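Local coordinates for adhesion and penetration protein autotransporter (Haemophilus influenzae, PDB 3SYJ) that promotes adherence to and invasion of host cells and aggregation of the bacteria, and is probably a serine protease, at residues 94-104 / 116-127. Residues are numbered along the deposited sequence; the frame is centred on the assembly and turned at random.
Sequences FTYKIVKRNNY and YHNPRLHKFVTE
Y96 and H122 bury the most surface between segments 94-104 and 116-127, and both pack beside a short strand pairing. Strand 96-100 pairs antiparallel with the short strand 120-121, with a beta bulge between I98 and K100. Both segments belong to the S6 peptidase part of the Hap passenger, a PA-clan protease fold. The pairing forms one edge of a small three-stranded sheet, and strand 79-80 lies on the far side of strand 96-100.

The ring of Y96 is sandwiched. V125 CG2 sits over the centre of one face, 3.7 Å from the centroid, in a CH-pi contact. F94 CD2 lies over the opposite face. With CG anti to the carbonyl carbon (chi1 -66°), Y96 reaches along 123-127 to the carboxylate of E127. Its OH donates a very short bond of 2.5 Å to E127 OE1, which lies near the ring plane; the exact length is doubtful. The carboxylate is turned 77° from that plane. T126 N adds a weak bond to the same OH, and R403 of the beta-helix also bonds it. Next to this, a water accepts from F94 N and donates weakly to E127 OE2.

K123 CG sits over the centre of one face of the H122 imidazole. K97 CG lies over the other, offset toward the rim, in a CH-pi contact. V99 CG1 packs on H122 CB at 3.4 Å. The rings of F94 and H122 meet rim to rim with almost parallel planes.

Around the bulge, V99 N bonds to R120 O at 2.8 Å and R120 N bonds to K100 O at 2.7 Å. I98 and L121 share one face of the sheet. Farther along, H117 is about 10 Å from S218, the active-site serine by similarity, side chain to side chain. H117 ND1 donates in its ring plane to N103 OD1 at 2.9 Å.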
# COMPACT_ATOMS: atom_id res chain seq x y z
N PHE A 94 -16.19 -56.21 -14.38
CA PHE A 94 -16.08 -57.11 -15.51
C PHE A 94 -15.98 -58.56 -15.04
O PHE A 94 -15.27 -58.87 -14.08
CB PHE A 94 -14.87 -56.73 -16.35
CG PHE A 94 -14.77 -57.48 -17.65
CD1 PHE A 94 -15.56 -57.12 -18.73
CD2 PHE A 94 -13.87 -58.52 -17.79
CE1 PHE A 94 -15.47 -57.81 -19.93
CE2 PHE A 94 -13.77 -59.21 -18.98
CZ PHE A 94 -14.58 -58.86 -20.05
N THR A 95 -16.70 -59.45 -15.71
CA THR A 95 -16.68 -60.86 -15.38
C THR A 95 -15.61 -61.58 -16.18
O THR A 95 -15.76 -61.77 -17.39
CB THR A 95 -18.06 -61.51 -15.62
OG1 THR A 95 -19.06 -60.80 -14.87
CG2 THR A 95 -18.06 -62.97 -15.18
N TYR A 96 -14.51 -61.94 -15.52
CA TYR A 96 -13.45 -62.70 -16.17
C TYR A 96 -13.77 -64.19 -16.09
O TYR A 96 -13.95 -64.71 -15.00
CB TYR A 96 -12.10 -62.41 -15.52
CG TYR A 96 -11.65 -60.97 -15.71
CD1 TYR A 96 -11.02 -60.58 -16.89
CD2 TYR A 96 -11.87 -60.02 -14.73
CE1 TYR A 96 -10.63 -59.26 -17.08
CE2 TYR A 96 -11.48 -58.72 -14.91
CZ TYR A 96 -10.86 -58.34 -16.08
OH TYR A 96 -10.48 -57.04 -16.25
N LYS A 97 -13.82 -64.86 -17.24
CA LYS A 97 -14.20 -66.27 -17.29
C LYS A 97 -13.03 -67.24 -17.29
O LYS A 97 -12.05 -67.05 -18.00
CB LYS A 97 -15.04 -66.56 -18.54
CG LYS A 97 -16.32 -65.76 -18.65
CD LYS A 97 -16.95 -65.92 -20.04
CE LYS A 97 -18.15 -64.99 -20.21
NZ LYS A 97 -18.77 -65.14 -21.56
N ILE A 98 -13.15 -68.30 -16.49
CA ILE A 98 -12.18 -69.39 -16.50
C ILE A 98 -12.35 -70.21 -17.78
O ILE A 98 -13.45 -70.69 -18.08
CB ILE A 98 -12.38 -70.30 -15.27
CG1 ILE A 98 -11.93 -69.58 -13.99
CG2 ILE A 98 -11.65 -71.63 -15.44
CD1 ILE A 98 -12.38 -70.26 -12.70
N VAL A 99 -11.26 -70.39 -18.53
CA VAL A 99 -11.30 -71.15 -19.77
C VAL A 99 -10.53 -72.45 -19.62
O VAL A 99 -10.63 -73.34 -20.46
CB VAL A 99 -10.71 -70.34 -20.95
CG1 VAL A 99 -11.47 -69.03 -21.12
CG2 VAL A 99 -9.23 -70.07 -20.74
N LYS A 100 -9.76 -72.55 -18.55
CA LYS A 100 -8.98 -73.75 -18.27
C LYS A 100 -8.61 -73.72 -16.79
O LYS A 100 -8.02 -72.75 -16.32
CB LYS A 100 -7.73 -73.77 -19.14
CG LYS A 100 -6.86 -74.98 -18.96
CD LYS A 100 -7.58 -76.24 -19.38
CE LYS A 100 -6.61 -77.40 -19.49
NZ LYS A 100 -7.31 -78.70 -19.56
N ARG A 101 -8.97 -74.79 -16.07
CA ARG A 101 -8.79 -74.84 -14.61
C ARG A 101 -7.36 -75.16 -14.20
O ARG A 101 -6.90 -74.70 -13.16
CB ARG A 101 -9.74 -75.87 -13.99
CG ARG A 101 -11.19 -75.68 -14.38
CD ARG A 101 -12.13 -76.21 -13.31
NE ARG A 101 -13.30 -75.35 -13.22
CZ ARG A 101 -13.64 -74.65 -12.14
NH1 ARG A 101 -12.93 -74.71 -11.03
NH2 ARG A 101 -14.72 -73.90 -12.18
N ASN A 102 -6.68 -75.95 -15.02
CA ASN A 102 -5.34 -76.42 -14.70
C ASN A 102 -5.28 -77.03 -13.30
O ASN A 102 -4.50 -76.60 -12.45
CB ASN A 102 -4.31 -75.30 -14.85
CG ASN A 102 -4.17 -74.82 -16.29
OD1 ASN A 102 -4.00 -75.62 -17.21
ND2 ASN A 102 -4.25 -73.52 -16.50
N ASN A 103 -6.11 -78.04 -13.08
CA ASN A 103 -6.06 -78.82 -11.85
C ASN A 103 -4.76 -79.61 -11.79
O ASN A 103 -4.43 -80.37 -12.71
CB ASN A 103 -7.27 -79.76 -11.74
CG ASN A 103 -8.58 -79.00 -11.58
OD1 ASN A 103 -8.63 -77.95 -10.95
ND2 ASN A 103 -9.65 -79.54 -12.15
N TYR A 104 -4.01 -79.42 -10.72
CA TYR A 104 -2.75 -80.10 -10.48
C TYR A 104 -2.88 -81.62 -10.57
O TYR A 104 -3.83 -82.20 -10.05
CB TYR A 104 -2.26 -79.72 -9.09
CG TYR A 104 -0.81 -79.97 -8.82
CD1 TYR A 104 0.14 -79.01 -9.12
CD2 TYR A 104 -0.39 -81.15 -8.22
CE1 TYR A 104 1.48 -79.22 -8.85
CE2 TYR A 104 0.94 -81.38 -7.94
CZ TYR A 104 1.87 -80.41 -8.25
OH TYR A 104 3.20 -80.62 -7.98
N TYR A 116 -5.18 -78.16 -5.78
CA TYR A 116 -4.48 -76.97 -6.22
C TYR A 116 -4.72 -76.79 -7.70
O TYR A 116 -4.56 -77.73 -8.47
CB TYR A 116 -2.98 -77.14 -5.96
CG TYR A 116 -2.14 -75.91 -6.22
CD1 TYR A 116 -1.54 -75.24 -5.17
CD2 TYR A 116 -1.94 -75.43 -7.51
CE1 TYR A 116 -0.76 -74.12 -5.39
CE2 TYR A 116 -1.16 -74.31 -7.74
CZ TYR A 116 -0.58 -73.65 -6.67
OH TYR A 116 0.20 -72.54 -6.87
N HIS A 117 -5.12 -75.59 -8.11
CA HIS A 117 -5.24 -75.31 -9.54
C HIS A 117 -4.89 -73.86 -9.93
O HIS A 117 -4.95 -72.95 -9.10
CB HIS A 117 -6.61 -75.73 -10.11
CG HIS A 117 -7.76 -74.89 -9.65
ND1 HIS A 117 -9.07 -75.28 -9.82
CD2 HIS A 117 -7.80 -73.70 -9.02
CE1 HIS A 117 -9.87 -74.36 -9.33
NE2 HIS A 117 -9.13 -73.38 -8.83
N ASN A 118 -4.51 -73.67 -11.19
CA ASN A 118 -4.09 -72.37 -11.72
C ASN A 118 -4.93 -71.95 -12.93
O ASN A 118 -4.45 -71.99 -14.06
CB ASN A 118 -2.63 -72.43 -12.14
CG ASN A 118 -1.70 -71.84 -11.10
OD1 ASN A 118 -1.88 -70.71 -10.66
ND2 ASN A 118 -0.68 -72.60 -10.73
N PRO A 119 -6.18 -71.55 -12.70
CA PRO A 119 -7.12 -71.21 -13.78
C PRO A 119 -6.60 -70.12 -14.70
O PRO A 119 -5.97 -69.15 -14.26
CB PRO A 119 -8.36 -70.73 -13.03
CG PRO A 119 -8.28 -71.38 -11.70
CD PRO A 119 -6.81 -71.46 -11.37
N ARG A 120 -6.89 -70.29 -15.99
CA ARG A 120 -6.61 -69.28 -17.01
C ARG A 120 -7.92 -68.55 -17.31
O ARG A 120 -8.97 -69.18 -17.42
CB ARG A 120 -6.08 -69.97 -18.28
CG ARG A 120 -5.67 -69.06 -19.41
CD ARG A 120 -5.37 -69.86 -20.68
NE ARG A 120 -4.62 -69.08 -21.66
CZ ARG A 120 -4.63 -69.31 -22.97
NH1 ARG A 120 -5.35 -70.30 -23.47
NH2 ARG A 120 -3.92 -68.54 -23.78
N LEU A 121 -7.85 -67.23 -17.41
CA LEU A 121 -9.02 -66.39 -17.66
C LEU A 121 -9.11 -66.04 -19.14
O LEU A 121 -8.12 -66.13 -19.85
CB LEU A 121 -8.93 -65.11 -16.83
CG LEU A 121 -8.75 -65.36 -15.33
CD1 LEU A 121 -8.59 -64.05 -14.57
CD2 LEU A 121 -9.92 -66.16 -14.79
N HIS A 122 -10.28 -65.63 -19.60
CA HIS A 122 -10.47 -65.39 -21.02
C HIS A 122 -9.96 -64.02 -21.47
O HIS A 122 -9.76 -63.80 -22.67
CB HIS A 122 -11.92 -65.65 -21.47
CG HIS A 122 -12.86 -64.51 -21.23
ND1 HIS A 122 -13.04 -63.94 -19.98
CD2 HIS A 122 -13.69 -63.85 -22.07
CE1 HIS A 122 -13.93 -62.97 -20.08
NE2 HIS A 122 -14.34 -62.89 -21.33
N LYS A 123 -9.73 -63.12 -20.52
CA LYS A 123 -9.21 -61.79 -20.82
C LYS A 123 -8.07 -61.39 -19.89
O LYS A 123 -8.02 -61.84 -18.75
CB LYS A 123 -10.31 -60.75 -20.70
CG LYS A 123 -11.39 -60.83 -21.77
CD LYS A 123 -10.92 -60.33 -23.11
CE LYS A 123 -12.06 -60.35 -24.12
NZ LYS A 123 -11.67 -59.75 -25.43
N PHE A 124 -7.16 -60.54 -20.37
CA PHE A 124 -6.16 -59.92 -19.50
C PHE A 124 -6.89 -59.06 -18.47
O PHE A 124 -7.80 -58.31 -18.83
CB PHE A 124 -5.20 -59.01 -20.27
CG PHE A 124 -4.23 -59.73 -21.16
CD1 PHE A 124 -4.13 -61.11 -21.13
CD2 PHE A 124 -3.39 -59.02 -22.01
CE1 PHE A 124 -3.23 -61.77 -21.95
CE2 PHE A 124 -2.48 -59.67 -22.83
CZ PHE A 124 -2.40 -61.05 -22.80
N VAL A 125 -6.51 -59.17 -17.20
CA VAL A 125 -7.14 -58.37 -16.15
C VAL A 125 -6.52 -56.98 -16.10
O VAL A 125 -5.31 -56.84 -16.00
CB VAL A 125 -7.03 -59.04 -14.77
CG1 VAL A 125 -7.54 -58.10 -13.67
CG2 VAL A 125 -7.78 -60.38 -14.75
N THR A 126 -7.36 -55.95 -16.15
CA THR A 126 -6.88 -54.57 -16.24
C THR A 126 -6.96 -53.82 -14.91
O THR A 126 -6.26 -52.83 -14.71
CB THR A 126 -7.70 -53.78 -17.26
OG1 THR A 126 -9.09 -53.88 -16.93
CG2 THR A 126 -7.46 -54.32 -18.69
N GLU A 127 -7.82 -54.27 -14.00
CA GLU A 127 -8.15 -53.51 -12.79
C GLU A 127 -7.05 -53.51 -11.73
O GLU A 127 -7.02 -52.65 -10.86
CB GLU A 127 -9.46 -54.01 -12.17
CG GLU A 127 -10.73 -53.64 -12.94
CD GLU A 127 -10.98 -54.52 -14.16
OE1 GLU A 127 -10.24 -55.51 -14.32
OE2 GLU A 127 -11.91 -54.22 -14.95
O HOH W 1 -14.08 -54.83 -13.14